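Local coordinates for protein beta-N-acetylhexosaminidase (Streptomyces plicatus, PDB 1HP5) that hydrolytically removes terminal beta-linked N-acetylhexosamine residues from glycans and is captured here with the thiazoline inhibitor NGT in its sugar-binding pocket, at residues A[165-170]-A[192-197]; A[410-415]-A[448-453]. All blocks are in the same frame, centred on the assembly; numbering follows the deposited sequence.

Interaction 1 (A[165-170]-A[192-197]). With NGT (3ar,5R,6S,7R,7ar-5-hydroxymethyl-2-methyl-5,6,7,7a-tetrahydro-3ah-pyrano[3,2-D]thiazole-6,7-diol), chain F.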
ATOM      1  N   ASP A 165       2.377   0.923  -9.500  1.00 16.34           N
ATOM      2  CA  ASP A 165       2.582   0.399 -10.840  1.00 15.74           C
ATOM      3  C   ASP A 165       3.979   0.839 -11.285  1.00 15.69           C
ATOM      4  O   ASP A 165       4.227   2.032 -11.473  1.00 15.82           O
ATOM      5  CB  ASP A 165       1.502   0.977 -11.771  1.00 16.49           C
ATOM      6  CG  ASP A 165       1.778   0.723 -13.245  1.00 17.84           C
ATOM      7  OD1 ASP A 165       2.740   0.001 -13.583  1.00 19.49           O
ATOM      8  OD2 ASP A 165       1.011   1.258 -14.075  1.00 19.20           O
ATOM      9  N   VAL A 166       4.898  -0.111 -11.427  1.00 15.12           N
ATOM     10  CA  VAL A 166       6.243   0.229 -11.876  1.00 17.52           C
ATOM     11  C   VAL A 166       6.461  -0.282 -13.293  1.00 17.71           C
ATOM     12  O   VAL A 166       7.584  -0.281 -13.807  1.00 18.03           O
ATOM     13  CB  VAL A 166       7.337  -0.339 -10.932  1.00 17.19           C
ATOM     14  CG1 VAL A 166       7.143   0.230  -9.513  1.00 15.83           C
ATOM     15  CG2 VAL A 166       7.295  -1.860 -10.918  1.00 17.98           C
ATOM     16  N   SER A 167       5.368  -0.705 -13.926  1.00 17.24           N
ATOM     17  CA  SER A 167       5.415  -1.219 -15.289  1.00 17.95           C
ATOM     18  C   SER A 167       5.216  -0.121 -16.335  1.00 18.65           C
ATOM     19  O   SER A 167       5.934  -0.082 -17.333  1.00 21.31           O
ATOM     20  CB  SER A 167       4.355  -2.305 -15.482  1.00 17.99           C
ATOM     21  OG  SER A 167       4.601  -3.410 -14.626  1.00 19.70           O
ATOM     22  N   ARG A 168       4.242   0.759 -16.118  1.00 18.35           N
ATOM     23  CA  ARG A 168       3.972   1.847 -17.062  1.00 20.37           C
ATOM     24  C   ARG A 168       5.163   2.796 -17.070  1.00 20.30           C
ATOM     25  O   ARG A 168       5.680   3.151 -18.129  1.00 22.80           O
ATOM     26  CB  ARG A 168       2.676   2.560 -16.679  1.00 18.91           C
ATOM     27  CG  ARG A 168       1.430   1.838 -17.200  1.00 21.67           C
ATOM     28  CD  ARG A 168       1.564   0.305 -17.163  1.00 17.82           C
ATOM     29  NE  ARG A 168       0.398  -0.321 -17.780  1.00 19.99           N
ATOM     30  CZ  ARG A 168      -0.791  -0.424 -17.194  1.00 19.81           C
ATOM     31  NH1 ARG A 168      -0.972   0.041 -15.965  1.00 18.11           N
ATOM     32  NH2 ARG A 168      -1.812  -0.953 -17.852  1.00 18.20           N
ATOM     33  N   HIS A 169       5.586   3.210 -15.883  1.00 19.98           N
ATOM     34  CA  HIS A 169       6.784   4.031 -15.727  1.00 19.97           C
ATOM     35  C   HIS A 169       7.553   3.349 -14.610  1.00 20.32           C
ATOM     36  O   HIS A 169       6.998   3.075 -13.541  1.00 18.08           O
ATOM     37  CB  HIS A 169       6.465   5.476 -15.340  1.00 18.97           C
ATOM     38  CG  HIS A 169       6.138   6.352 -16.510  1.00 20.43           C
ATOM     39  ND1 HIS A 169       4.843   6.670 -16.863  1.00 20.59           N
ATOM     40  CD2 HIS A 169       6.936   6.959 -17.420  1.00 20.41           C
ATOM     41  CE1 HIS A 169       4.858   7.436 -17.939  1.00 21.12           C
ATOM     42  NE2 HIS A 169       6.116   7.626 -18.298  1.00 21.23           N
ATOM     43  N   PHE A 170       8.821   3.057 -14.869  1.00 19.33           N
ATOM     44  CA  PHE A 170       9.657   2.388 -13.889  1.00 20.75           C
ATOM     45  C   PHE A 170      10.149   3.334 -12.806  1.00 22.39           C
ATOM     46  O   PHE A 170      10.445   4.502 -13.064  1.00 24.06           O
ATOM     47  CB  PHE A 170      10.861   1.741 -14.576  1.00 21.58           C
ATOM     48  CG  PHE A 170      11.777   1.007 -13.635  1.00 22.62           C
ATOM     49  CD1 PHE A 170      11.358  -0.162 -13.006  1.00 23.61           C
ATOM     50  CD2 PHE A 170      13.057   1.487 -13.376  1.00 24.36           C
ATOM     51  CE1 PHE A 170      12.203  -0.849 -12.129  1.00 24.35           C
ATOM     52  CE2 PHE A 170      13.912   0.808 -12.498  1.00 23.79           C
ATOM     53  CZ  PHE A 170      13.485  -0.359 -11.877  1.00 24.24           C
ATOM     54  N   HIS A 192       1.524  -3.805  -2.736  1.00 18.27           N
ATOM     55  CA  HIS A 192       1.260  -4.536  -3.965  1.00 18.64           C
ATOM     56  C   HIS A 192       2.089  -3.878  -5.064  1.00 18.90           C
ATOM     57  O   HIS A 192       1.963  -2.681  -5.300  1.00 19.30           O
ATOM     58  CB  HIS A 192      -0.244  -4.444  -4.265  1.00 18.75           C
ATOM     59  CG  HIS A 192      -0.647  -4.971  -5.609  1.00 19.80           C
ATOM     60  ND1 HIS A 192      -1.912  -4.778  -6.124  1.00 20.23           N
ATOM     61  CD2 HIS A 192       0.032  -5.685  -6.537  1.00 19.76           C
ATOM     62  CE1 HIS A 192      -1.994  -5.350  -7.312  1.00 19.55           C
ATOM     63  NE2 HIS A 192      -0.828  -5.907  -7.587  1.00 21.94           N
ATOM     64  N   LEU A 193       2.955  -4.654  -5.712  1.00 18.48           N
ATOM     65  CA  LEU A 193       3.787  -4.123  -6.786  1.00 18.96           C
ATOM     66  C   LEU A 193       3.386  -4.745  -8.121  1.00 18.89           C
ATOM     67  O   LEU A 193       3.451  -5.966  -8.301  1.00 17.51           O
ATOM     68  CB  LEU A 193       5.270  -4.401  -6.516  1.00 19.44           C
ATOM     69  CG  LEU A 193       5.922  -3.687  -5.323  1.00 19.02           C
ATOM     70  CD1 LEU A 193       7.349  -4.185  -5.147  1.00 18.93           C
ATOM     71  CD2 LEU A 193       5.911  -2.185  -5.555  1.00 21.31           C
ATOM     72  N   HIS A 194       2.954  -3.891  -9.042  1.00 16.33           N
ATOM     73  CA  HIS A 194       2.539  -4.316 -10.376  1.00 16.26           C
ATOM     74  C   HIS A 194       3.847  -4.377 -11.158  1.00 16.95           C
ATOM     75  O   HIS A 194       4.269  -3.389 -11.775  1.00 17.44           O
ATOM     76  CB  HIS A 194       1.596  -3.269 -10.971  1.00 17.27           C
ATOM     77  CG  HIS A 194       0.826  -3.747 -12.162  1.00 18.37           C
ATOM     78  ND1 HIS A 194      -0.266  -4.582 -12.057  1.00 17.58           N
ATOM     79  CD2 HIS A 194       0.982  -3.497 -13.484  1.00 18.92           C
ATOM     80  CE1 HIS A 194      -0.750  -4.823 -13.262  1.00 17.35           C
ATOM     81  NE2 HIS A 194      -0.012  -4.177 -14.146  1.00 16.79           N
ATOM     82  N   LEU A 195       4.481  -5.545 -11.114  1.00 16.29           N
ATOM     83  CA  LEU A 195       5.776  -5.768 -11.735  1.00 17.29           C
ATOM     84  C   LEU A 195       5.826  -5.996 -13.230  1.00 17.13           C
ATOM     85  O   LEU A 195       6.911  -6.001 -13.808  1.00 16.48           O
ATOM     86  CB  LEU A 195       6.471  -6.937 -11.041  1.00 16.39           C
ATOM     87  CG  LEU A 195       6.773  -6.707  -9.560  1.00 17.51           C
ATOM     88  CD1 LEU A 195       7.264  -8.009  -8.939  1.00 17.26           C
ATOM     89  CD2 LEU A 195       7.818  -5.603  -9.417  1.00 16.86           C
ATOM     90  N   SER A 196       4.678  -6.202 -13.863  1.00 17.34           N
ATOM     91  CA  SER A 196       4.685  -6.422 -15.301  1.00 18.33           C
ATOM     92  C   SER A 196       3.391  -5.995 -15.953  1.00 19.13           C
ATOM     93  O   SER A 196       2.322  -6.052 -15.348  1.00 18.05           O
ATOM     94  CB  SER A 196       4.939  -7.897 -15.622  1.00 20.04           C
ATOM     95  OG  SER A 196       3.849  -8.708 -15.212  1.00 21.06           O
ATOM     96  N   ASP A 197       3.500  -5.560 -17.200  1.00 20.19           N
ATOM     97  CA  ASP A 197       2.340  -5.148 -17.956  1.00 20.63           C
ATOM     98  C   ASP A 197       2.733  -5.093 -19.426  1.00 21.89           C
ATOM     99  O   ASP A 197       3.713  -5.718 -19.830  1.00 21.97           O
ATOM    100  CB  ASP A 197       1.835  -3.791 -17.457  1.00 21.76           C
ATOM    101  CG  ASP A 197       0.340  -3.629 -17.656  1.00 22.64           C
ATOM    102  OD1 ASP A 197      -0.078  -3.360 -18.801  1.00 22.87           O
ATOM    103  OD2 ASP A 197      -0.417  -3.793 -16.674  1.00 19.55           O
TER
HETATM  104  C1  NGT F 511      -7.420  -0.493 -14.948  1.00 22.95           C
HETATM  105  C2  NGT F 511      -6.404  -1.450 -15.640  1.00 20.69           C
HETATM  106  C3  NGT F 511      -4.938  -0.908 -15.537  1.00 20.14           C
HETATM  107  C4  NGT F 511      -4.844   0.610 -15.772  1.00 19.85           C
HETATM  108  C5  NGT F 511      -5.816   1.355 -14.832  1.00 20.70           C
HETATM  109  C6  NGT F 511      -5.812   2.871 -15.014  1.00 19.97           C
HETATM  110  C7  NGT F 511      -6.907  -2.682 -13.783  1.00 19.81           C
HETATM  111  C8  NGT F 511      -7.057  -3.847 -12.833  1.00 18.06           C
HETATM  112  N2  NGT F 511      -6.488  -2.742 -14.973  1.00 21.43           N
HETATM  113  S1  NGT F 511      -7.382  -1.090 -13.187  1.00 21.18           S
HETATM  114  O3  NGT F 511      -4.105  -1.603 -16.453  1.00 20.89           O
HETATM  115  O4  NGT F 511      -3.513   1.034 -15.535  1.00 19.45           O
HETATM  116  O5  NGT F 511      -7.200   0.883 -15.054  1.00 21.53           O
HETATM  117  O6  NGT F 511      -6.599   3.506 -14.005  1.00 19.33           O
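Asp165 and His194 face each other as the parallel beta bridge between the two segments, CA to CA 4.7 Å. Their side chains lie on one face of the sheet, side by side, carboxylate and imidazole planes 74° apart. The carbonyl oxygen of His194 receives two donors: Ser167 OG at 2.9 Å, placed above the carbonyl plane, and Val166 N, a weak bond at 3.4 Å. Asp165 OD1 accepts from Ser167 N (an Asx turn) and from Arg168 N (completing an Asx motif), both from the same face of its plane. The Arg168 chain bends at chi2 (37°), and its guanidinium works on three sides. NH1 forms a salt bridge with Asp165 OD2 within the guanidinium plane; Asp197 CG sits over one face toward the rim, with a second salt bridge from NH2 to OD1 at 3.1 Å; the outer edge serves the ligand, NH1 to NGT O4 and NH2 to NGT O3 both measuring 2.8 Å. Asp197 is itself steadied by His194, whose NE2 gives a nearly straight 2.6 Å bond to OD2 on its anti lone pair. Two carboxylates thus hold the arginine that reads the O3 and O4 hydroxyls, a second shell behind the pocket. The contact lies at the C-terminal ends of strands 159-165 and 190-194 of the catalytic TIM barrel; helix 230-242 covers Leu193 and Leu195, and strand 246-250 flanks strand 190-194.

Interaction 2 (A[410-415]-A[448-453]). With NGT (3ar,5R,6S,7R,7ar-5-hydroxymethyl-2-methyl-5,6,7,7a-tetrahydro-3ah-pyrano[3,2-D]thiazole-6,7-diol), chain F.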
ATOM      1  N   LEU A 410      -2.519  15.719 -14.127  1.00 26.98           N
ATOM      2  CA  LEU A 410      -2.057  14.349 -14.330  1.00 25.43           C
ATOM      3  C   LEU A 410      -3.227  13.389 -14.098  1.00 23.94           C
ATOM      4  O   LEU A 410      -4.344  13.825 -13.835  1.00 23.85           O
ATOM      5  CB  LEU A 410      -0.922  14.032 -13.350  1.00 26.89           C
ATOM      6  CG  LEU A 410       0.321  14.929 -13.408  1.00 29.84           C
ATOM      7  CD1 LEU A 410       1.262  14.600 -12.249  1.00 30.42           C
ATOM      8  CD2 LEU A 410       1.022  14.739 -14.739  1.00 28.45           C
ATOM      9  N   GLY A 411      -2.971  12.088 -14.201  1.00 21.08           N
ATOM     10  CA  GLY A 411      -4.016  11.112 -13.954  1.00 20.29           C
ATOM     11  C   GLY A 411      -4.986  10.828 -15.081  1.00 20.77           C
ATOM     12  O   GLY A 411      -4.925  11.438 -16.151  1.00 19.49           O
ATOM     13  N   LEU A 412      -5.895   9.891 -14.827  1.00 19.58           N
ATOM     14  CA  LEU A 412      -6.893   9.489 -15.805  1.00 19.21           C
ATOM     15  C   LEU A 412      -8.273   9.904 -15.334  1.00 20.21           C
ATOM     16  O   LEU A 412      -8.430  10.424 -14.226  1.00 18.16           O
ATOM     17  CB  LEU A 412      -6.838   7.973 -16.015  1.00 18.36           C
ATOM     18  CG  LEU A 412      -5.488   7.452 -16.519  1.00 18.01           C
ATOM     19  CD1 LEU A 412      -5.551   5.934 -16.708  1.00 17.82           C
ATOM     20  CD2 LEU A 412      -5.135   8.145 -17.830  1.00 17.64           C
ATOM     21  N   SER A 413      -9.277   9.669 -16.170  1.00 19.38           N
ATOM     22  CA  SER A 413     -10.637  10.051 -15.818  1.00 20.23           C
ATOM     23  C   SER A 413     -11.673   9.074 -16.344  1.00 19.77           C
ATOM     24  O   SER A 413     -12.859   9.387 -16.382  1.00 20.52           O
ATOM     25  CB  SER A 413     -10.940  11.444 -16.368  1.00 20.17           C
ATOM     26  OG  SER A 413     -10.837  11.458 -17.784  1.00 23.31           O
ATOM     27  N   TRP A 414     -11.231   7.888 -16.746  1.00 19.70           N
ATOM     28  CA  TRP A 414     -12.156   6.905 -17.276  1.00 21.27           C
ATOM     29  C   TRP A 414     -13.188   6.503 -16.232  1.00 21.43           C
ATOM     30  O   TRP A 414     -14.307   6.135 -16.575  1.00 21.05           O
ATOM     31  CB  TRP A 414     -11.411   5.665 -17.785  1.00 22.05           C
ATOM     32  CG  TRP A 414     -10.691   4.878 -16.728  1.00 22.97           C
ATOM     33  CD1 TRP A 414      -9.391   5.028 -16.327  1.00 22.98           C
ATOM     34  CD2 TRP A 414     -11.227   3.799 -15.953  1.00 22.66           C
ATOM     35  NE1 TRP A 414      -9.086   4.104 -15.355  1.00 21.04           N
ATOM     36  CE2 TRP A 414     -10.194   3.338 -15.106  1.00 22.13           C
ATOM     37  CE3 TRP A 414     -12.482   3.175 -15.894  1.00 20.46           C
ATOM     38  CZ2 TRP A 414     -10.375   2.276 -14.209  1.00 22.54           C
ATOM     39  CZ3 TRP A 414     -12.662   2.120 -15.003  1.00 23.07           C
ATOM     40  CH2 TRP A 414     -11.612   1.682 -14.172  1.00 21.69           C
ATOM     41  N   ALA A 415     -12.811   6.586 -14.959  1.00 21.47           N
ATOM     42  CA  ALA A 415     -13.718   6.232 -13.874  1.00 21.74           C
ATOM     43  C   ALA A 415     -14.378   7.488 -13.305  1.00 23.29           C
ATOM     44  O   ALA A 415     -14.935   7.466 -12.207  1.00 23.57           O
ATOM     45  CB  ALA A 415     -12.955   5.503 -12.773  1.00 19.91           C
ATOM     46  N   TRP A 448      -1.671   3.737 -10.432  1.00 18.04           N
ATOM     47  CA  TRP A 448      -1.221   3.357 -11.770  1.00 17.62           C
ATOM     48  C   TRP A 448      -0.379   4.498 -12.321  1.00 17.01           C
ATOM     49  O   TRP A 448      -0.636   5.662 -12.024  1.00 17.59           O
ATOM     50  CB  TRP A 448      -2.417   3.076 -12.684  1.00 16.95           C
ATOM     51  CG  TRP A 448      -3.304   2.006 -12.136  1.00 17.01           C
ATOM     52  CD1 TRP A 448      -4.433   2.177 -11.390  1.00 15.34           C
ATOM     53  CD2 TRP A 448      -3.095   0.596 -12.234  1.00 16.30           C
ATOM     54  NE1 TRP A 448      -4.942   0.957 -11.014  1.00 17.06           N
ATOM     55  CE2 TRP A 448      -4.140  -0.032 -11.520  1.00 17.54           C
ATOM     56  CE3 TRP A 448      -2.123  -0.204 -12.857  1.00 19.59           C
ATOM     57  CZ2 TRP A 448      -4.245  -1.428 -11.409  1.00 15.86           C
ATOM     58  CZ3 TRP A 448      -2.224  -1.592 -12.749  1.00 17.27           C
ATOM     59  CH2 TRP A 448      -3.282  -2.187 -12.029  1.00 17.81           C
ATOM     60  N   THR A 449       0.611   4.175 -13.146  1.00 17.22           N
ATOM     61  CA  THR A 449       1.504   5.216 -13.629  1.00 17.53           C
ATOM     62  C   THR A 449       1.560   5.551 -15.118  1.00 18.90           C
ATOM     63  O   THR A 449       2.603   5.982 -15.620  1.00 18.65           O
ATOM     64  CB  THR A 449       2.926   4.930 -13.119  1.00 16.33           C
ATOM     65  OG1 THR A 449       3.340   3.632 -13.562  1.00 16.67           O
ATOM     66  CG2 THR A 449       2.947   4.952 -11.581  1.00 17.30           C
ATOM     67  N   GLU A 450       0.450   5.376 -15.831  1.00 19.28           N
ATOM     68  CA  GLU A 450       0.443   5.724 -17.250  1.00 20.98           C
ATOM     69  C   GLU A 450       0.900   7.167 -17.431  1.00 20.57           C
ATOM     70  O   GLU A 450       1.619   7.478 -18.377  1.00 22.31           O
ATOM     71  CB  GLU A 450      -0.965   5.601 -17.864  1.00 19.79           C
ATOM     72  CG  GLU A 450      -1.353   4.199 -18.298  1.00 20.78           C
ATOM     73  CD  GLU A 450      -2.104   3.434 -17.228  1.00 20.75           C
ATOM     74  OE1 GLU A 450      -1.924   3.745 -16.029  1.00 18.93           O
ATOM     75  OE2 GLU A 450      -2.867   2.515 -17.594  1.00 19.87           O
ATOM     76  N   THR A 451       0.491   8.035 -16.505  1.00 19.49           N
ATOM     77  CA  THR A 451       0.797   9.462 -16.588  1.00 20.33           C
ATOM     78  C   THR A 451       1.785  10.013 -15.566  1.00 20.93           C
ATOM     79  O   THR A 451       2.019  11.223 -15.521  1.00 20.46           O
ATOM     80  CB  THR A 451      -0.494  10.295 -16.441  1.00 21.18           C
ATOM     81  OG1 THR A 451      -0.941  10.241 -15.078  1.00 21.30           O
ATOM     82  CG2 THR A 451      -1.586   9.747 -17.336  1.00 19.13           C
ATOM     83  N   LEU A 452       2.363   9.141 -14.747  1.00 20.56           N
ATOM     84  CA  LEU A 452       3.291   9.583 -13.713  1.00 20.15           C
ATOM     85  C   LEU A 452       4.689   9.009 -13.932  1.00 20.36           C
ATOM     86  O   LEU A 452       4.865   7.793 -14.048  1.00 18.65           O
ATOM     87  CB  LEU A 452       2.744   9.161 -12.349  1.00 19.46           C
ATOM     88  CG  LEU A 452       1.253   9.483 -12.175  1.00 19.09           C
ATOM     89  CD1 LEU A 452       0.728   8.836 -10.900  1.00 17.60           C
ATOM     90  CD2 LEU A 452       1.051  10.996 -12.144  1.00 17.19           C
ATOM     91  N   SER A 453       5.686   9.883 -13.983  1.00 21.67           N
ATOM     92  CA  SER A 453       7.046   9.426 -14.218  1.00 24.84           C
ATOM     93  C   SER A 453       8.070   9.804 -13.153  1.00 26.21           C
ATOM     94  O   SER A 453       9.218   9.372 -13.232  1.00 27.25           O
ATOM     95  CB  SER A 453       7.527   9.913 -15.590  1.00 27.57           C
ATOM     96  OG  SER A 453       7.448  11.324 -15.678  1.00 29.12           O
TER
HETATM   97  C1  NGT F 511      -7.420  -0.493 -14.948  1.00 22.95           C
HETATM   98  C2  NGT F 511      -6.404  -1.450 -15.640  1.00 20.69           C
HETATM   99  C3  NGT F 511      -4.938  -0.908 -15.537  1.00 20.14           C
HETATM  100  C4  NGT F 511      -4.844   0.610 -15.772  1.00 19.85           C
HETATM  101  C5  NGT F 511      -5.816   1.355 -14.832  1.00 20.70           C
HETATM  102  C6  NGT F 511      -5.812   2.871 -15.014  1.00 19.97           C
HETATM  103  C7  NGT F 511      -6.907  -2.682 -13.783  1.00 19.81           C
HETATM  104  C8  NGT F 511      -7.057  -3.847 -12.833  1.00 18.06           C
HETATM  105  N2  NGT F 511      -6.488  -2.742 -14.973  1.00 21.43           N
HETATM  106  S1  NGT F 511      -7.382  -1.090 -13.187  1.00 21.18           S
HETATM  107  O3  NGT F 511      -4.105  -1.603 -16.453  1.00 20.89           O
HETATM  108  O4  NGT F 511      -3.513   1.034 -15.535  1.00 19.45           O
HETATM  109  O5  NGT F 511      -7.200   0.883 -15.054  1.00 21.53           O
HETATM  110  O6  NGT F 511      -6.599   3.506 -14.005  1.00 19.33           O
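Two loops at the C-terminal end of the catalytic TIM barrel meet where Gly411 N donates to Thr451 OG1, 2.9 Å with an N-H...O angle of 145°. This is the hydrogen bond between the two segments, and Thr451 reaches it with OG1 set between its own backbone N and carbonyl carbon (chi1 72°), while CG2 turns to Leu412. Gly411 takes a positive phi, which suits a residue without a side chain.

Apolar contacts flank the bond. Leu410 and Leu452 pass at a slant, CD1 to CD2 3.6 Å, and the other methyl of Leu410, CD2, rests near Thr451 O. Leu452 also touches Leu458 and Met461 of helix 455-462, so this end of the contact is backed by that helix.

Leu412 can be followed outward. The bond from its CA to its CB points toward 448-453, and from CG the two methyls part: CD2 lies 3.9 Å from Thr451 CG2, whereas CD1 comes within 3.5 Å of NGT C6 and also approaches the carboxylate carbon of Glu450. One leucine therefore joins the loop contact to the sugar's hydroxymethyl arm.

Three side chains, Trp448, Glu450 and Trp414, meet the ligand directly. One indole face of Trp448 meets the sugar, C5 over it and O4 toward its rim, while the thiazoline sulfur S1 comes near CZ2 from beyond the ring's edge, a sugar-aromatic stacking contact. Glu450, bent at chi2, accepts from NGT O4 through OE2 at 2.6 Å. Trp414 approaches from the other loop, and its NE1 points almost straight at NGT O6, 2.9 Å away at 170°, with the oxygen near the indole plane.

Overall arrangement
From the N terminus, the chain first leaves strand 159-165 and passes through helix 173-184 before strand 190-194 returns it beside its start, so interaction 1 closes a beta-alpha-beta unit across 21 intervening residues. Interaction 2 comes later in series, neither enclosing nor crossing the first: it closes the 32-residue excursion from the loop after strand 389-392, through helix 420-424 and strand 440-447, to the loop beyond. The sheet order sets strand 440-447 next to strand 159-165, which brings the contacts together, their centres 13 Å apart. Thr449 bridges them, its O probably bonded to His169 ND1 and its OG1 to Asp165 O. Both contacts touch the bound NGT.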